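Local coordinates for protein Medium/long-chain acyl-CoA thioesterase YigI (Shewanella oneidensis, PDB 3E8P) that probably hydrolyses medium- and long-chain fatty acyl-CoA thioesters to free fatty acids and coenzyme A, at residues Lys42-Asp47 / Ala85-Val90. Numbering follows the deposited sequence.
Sequences KRYDID and AFAGLV
Tyr44 lays the far end of its ring against the helix segment 85-90, where CE1 lies 4.1 Å from Ala87 CB, and the ring meets that methyl obliquely. With CG anti to the backbone N (chi1 -171°), the ring extends from the backbone and carries the hydroxyl to the helix surface. There Tyr44 OH reaches the rim of the Phe86 ring, 3.7 Å from Phe86 CD2 and close to the ring plane, the two aromatic side chains crossing at about a right angle. The same OH is hydrogen-bonded to Leu83 O, one turn before Ala87 in helix 70-90, so a phenol suits this place: an apolar ring for the packing and a polar tip for a backbone carbonyl. Ala87 points its methyl at segment 42-47, and this small side chain lets the Asp45 backbone come near, with Asp45 O 4.0 Å from Ala87 CB. The pairing joins strand 40-44, outermost of the sheet within this chain, to the C-terminal end of helix 70-90, the long central helix around which the antiparallel sheet of a hotdog fold wraps. Helix 14-29 adds Leu20 and Ala24 against Tyr44, and Val23 against Phe86. At Asp45-Asp47 the chain turns: Asp45 OD1 accepts from Asp47 N at 2.9 Å, closing an Asx turn through its anti lone pair, a role that fits a short carboxylate able to reach forward to the N-H two residues on.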
ATOM      1  N   LYS A  42       1.551 -26.640   4.625  1.00 48.42           N
ATOM      2  CA  LYS A  42       0.735 -27.630   5.316  1.00 51.32           C
ATOM      3  C   LYS A  42      -0.275 -28.304   4.396  1.00 52.02           C
ATOM      4  O   LYS A  42      -0.399 -29.525   4.397  1.00 52.59           O
ATOM      5  CB  LYS A  42       0.015 -26.971   6.498  1.00 52.94           C
ATOM      6  CG  LYS A  42      -0.521 -27.949   7.526  1.00 56.44           C
ATOM      7  CD  LYS A  42      -1.178 -27.226   8.701  1.00 58.40           C
ATOM      8  CE  LYS A  42      -1.685 -28.210   9.749  1.00 58.75           C
ATOM      9  NZ  LYS A  42      -2.438 -27.531  10.841  1.00 59.20           N
ATOM     10  N   ARG A  43      -0.994 -27.503   3.615  1.00 52.52           N
ATOM     11  CA  ARG A  43      -1.988 -28.016   2.680  1.00 52.78           C
ATOM     12  C   ARG A  43      -2.101 -27.071   1.495  1.00 51.51           C
ATOM     13  O   ARG A  43      -1.958 -25.862   1.654  1.00 51.46           O
ATOM     14  CB  ARG A  43      -3.350 -28.152   3.366  1.00 56.09           C
ATOM     15  CG  ARG A  43      -3.464 -29.363   4.275  1.00 61.15           C
ATOM     16  CD  ARG A  43      -4.813 -29.404   4.978  1.00 65.77           C
ATOM     17  NE  ARG A  43      -4.894 -28.466   6.098  1.00 69.15           N
ATOM     18  CZ  ARG A  43      -4.196 -28.585   7.226  1.00 70.59           C
ATOM     19  NH1 ARG A  43      -3.359 -29.601   7.392  1.00 71.97           N
ATOM     20  NH2 ARG A  43      -4.347 -27.698   8.198  1.00 72.71           N
ATOM     21  N   TYR A  44      -2.357 -27.622   0.312  1.00 49.38           N
ATOM     22  CA  TYR A  44      -2.478 -26.809  -0.892  1.00 48.86           C
ATOM     23  C   TYR A  44      -3.377 -27.483  -1.927  1.00 49.70           C
ATOM     24  O   TYR A  44      -2.995 -28.474  -2.547  1.00 51.17           O
ATOM     25  CB  TYR A  44      -1.086 -26.546  -1.481  1.00 46.39           C
ATOM     26  CG  TYR A  44      -1.055 -25.538  -2.610  1.00 44.30           C
ATOM     27  CD1 TYR A  44      -1.686 -24.307  -2.488  1.00 42.09           C
ATOM     28  CD2 TYR A  44      -0.357 -25.799  -3.784  1.00 42.05           C
ATOM     29  CE1 TYR A  44      -1.621 -23.359  -3.502  1.00 38.42           C
ATOM     30  CE2 TYR A  44      -0.286 -24.855  -4.802  1.00 39.92           C
ATOM     31  CZ  TYR A  44      -0.920 -23.633  -4.654  1.00 39.02           C
ATOM     32  OH  TYR A  44      -0.846 -22.676  -5.652  1.00 36.87           O
ATOM     33  N   ASP A  45      -4.572 -26.930  -2.105  1.00 50.18           N
ATOM     34  CA  ASP A  45      -5.554 -27.453  -3.046  1.00 51.32           C
ATOM     35  C   ASP A  45      -6.231 -26.300  -3.783  1.00 51.85           C
ATOM     36  O   ASP A  45      -5.846 -25.145  -3.610  1.00 51.24           O
ATOM     37  CB  ASP A  45      -6.598 -28.268  -2.290  1.00 53.46           C
ATOM     38  CG  ASP A  45      -7.116 -27.544  -1.061  1.00 55.58           C
ATOM     39  OD1 ASP A  45      -7.630 -26.417  -1.214  1.00 57.64           O
ATOM     40  OD2 ASP A  45      -7.004 -28.097   0.055  1.00 57.18           O
ATOM     41  N   ILE A  46      -7.244 -26.607  -4.590  1.00 51.84           N
ATOM     42  CA  ILE A  46      -7.944 -25.575  -5.355  1.00 53.03           C
ATOM     43  C   ILE A  46      -8.669 -24.542  -4.512  1.00 53.09           C
ATOM     44  O   ILE A  46      -9.052 -23.491  -5.023  1.00 53.33           O
ATOM     45  CB  ILE A  46      -8.975 -26.174  -6.325  1.00 54.99           C
ATOM     46  CG1 ILE A  46      -9.883 -27.150  -5.579  1.00 55.78           C
ATOM     47  CG2 ILE A  46      -8.272 -26.835  -7.497  1.00 54.77           C
ATOM     48  CD1 ILE A  46     -11.090 -27.561  -6.377  1.00 58.54           C
ATOM     49  N   ASP A  47      -8.879 -24.836  -3.234  1.00 53.81           N
ATOM     50  CA  ASP A  47      -9.550 -23.889  -2.344  1.00 54.52           C
ATOM     51  C   ASP A  47      -8.590 -22.749  -2.032  1.00 53.30           C
ATOM     52  O   ASP A  47      -8.945 -21.575  -2.126  1.00 54.11           O
ATOM     53  CB  ASP A  47      -9.955 -24.566  -1.035  1.00 56.52           C
ATOM     54  CG  ASP A  47     -11.004 -25.640  -1.231  1.00 59.14           C
ATOM     55  OD1 ASP A  47     -11.246 -26.409  -0.274  1.00 59.23           O
ATOM     56  OD2 ASP A  47     -11.591 -25.711  -2.333  1.00 60.24           O
ATOM     57  N   ALA A  85      -2.773 -16.917  -5.331  1.00 29.89           N
ATOM     58  CA  ALA A  85      -2.971 -16.370  -6.659  1.00 29.17           C
ATOM     59  C   ALA A  85      -2.896 -17.473  -7.709  1.00 29.90           C
ATOM     60  O   ALA A  85      -3.741 -17.538  -8.596  1.00 31.31           O
ATOM     61  CB  ALA A  85      -1.926 -15.294  -6.937  1.00 25.94           C
ATOM     62  N   PHE A  86      -1.895 -18.341  -7.603  1.00 31.03           N
ATOM     63  CA  PHE A  86      -1.714 -19.430  -8.564  1.00 34.27           C
ATOM     64  C   PHE A  86      -2.859 -20.450  -8.516  1.00 33.50           C
ATOM     65  O   PHE A  86      -3.275 -20.968  -9.544  1.00 35.58           O
ATOM     66  CB  PHE A  86      -0.369 -20.142  -8.325  1.00 34.29           C
ATOM     67  CG  PHE A  86       0.035 -21.073  -9.441  1.00 35.47           C
ATOM     68  CD1 PHE A  86       0.381 -20.572 -10.695  1.00 37.22           C
ATOM     69  CD2 PHE A  86       0.051 -22.451  -9.246  1.00 37.11           C
ATOM     70  CE1 PHE A  86       0.737 -21.429 -11.743  1.00 35.34           C
ATOM     71  CE2 PHE A  86       0.405 -23.319 -10.287  1.00 38.45           C
ATOM     72  CZ  PHE A  86       0.748 -22.804 -11.536  1.00 38.06           C
ATOM     73  N   ALA A  87      -3.366 -20.738  -7.323  1.00 34.47           N
ATOM     74  CA  ALA A  87      -4.469 -21.683  -7.189  1.00 34.71           C
ATOM     75  C   ALA A  87      -5.719 -21.100  -7.854  1.00 35.02           C
ATOM     76  O   ALA A  87      -6.472 -21.815  -8.507  1.00 34.67           O
ATOM     77  CB  ALA A  87      -4.733 -21.972  -5.721  1.00 32.53           C
ATOM     78  N   GLY A  88      -5.929 -19.796  -7.683  1.00 35.33           N
ATOM     79  CA  GLY A  88      -7.076 -19.142  -8.289  1.00 36.61           C
ATOM     80  C   GLY A  88      -6.989 -19.160  -9.809  1.00 38.18           C
ATOM     81  O   GLY A  88      -8.009 -19.131 -10.509  1.00 38.10           O
ATOM     82  N   LEU A  89      -5.763 -19.205 -10.323  1.00 36.32           N
ATOM     83  CA  LEU A  89      -5.543 -19.242 -11.761  1.00 37.40           C
ATOM     84  C   LEU A  89      -5.835 -20.658 -12.248  1.00 38.34           C
ATOM     85  O   LEU A  89      -6.535 -20.848 -13.239  1.00 40.15           O
ATOM     86  CB  LEU A  89      -4.094 -18.864 -12.095  1.00 35.15           C
ATOM     87  CG  LEU A  89      -3.664 -19.158 -13.539  1.00 34.23           C
ATOM     88  CD1 LEU A  89      -4.512 -18.348 -14.506  1.00 34.20           C
ATOM     89  CD2 LEU A  89      -2.194 -18.835 -13.716  1.00 36.23           C
ATOM     90  N   VAL A  90      -5.304 -21.645 -11.531  1.00 38.30           N
ATOM     91  CA  VAL A  90      -5.508 -23.048 -11.873  1.00 39.19           C
ATOM     92  C   VAL A  90      -6.990 -23.444 -11.894  1.00 41.42           C
ATOM     93  O   VAL A  90      -7.420 -24.234 -12.733  1.00 41.10           O
ATOM     94  CB  VAL A  90      -4.779 -23.976 -10.876  1.00 37.76           C
ATOM     95  CG1 VAL A  90      -5.180 -25.418 -11.123  1.00 39.24           C
ATOM     96  CG2 VAL A  90      -3.279 -23.825 -11.020  1.00 35.65           C
TER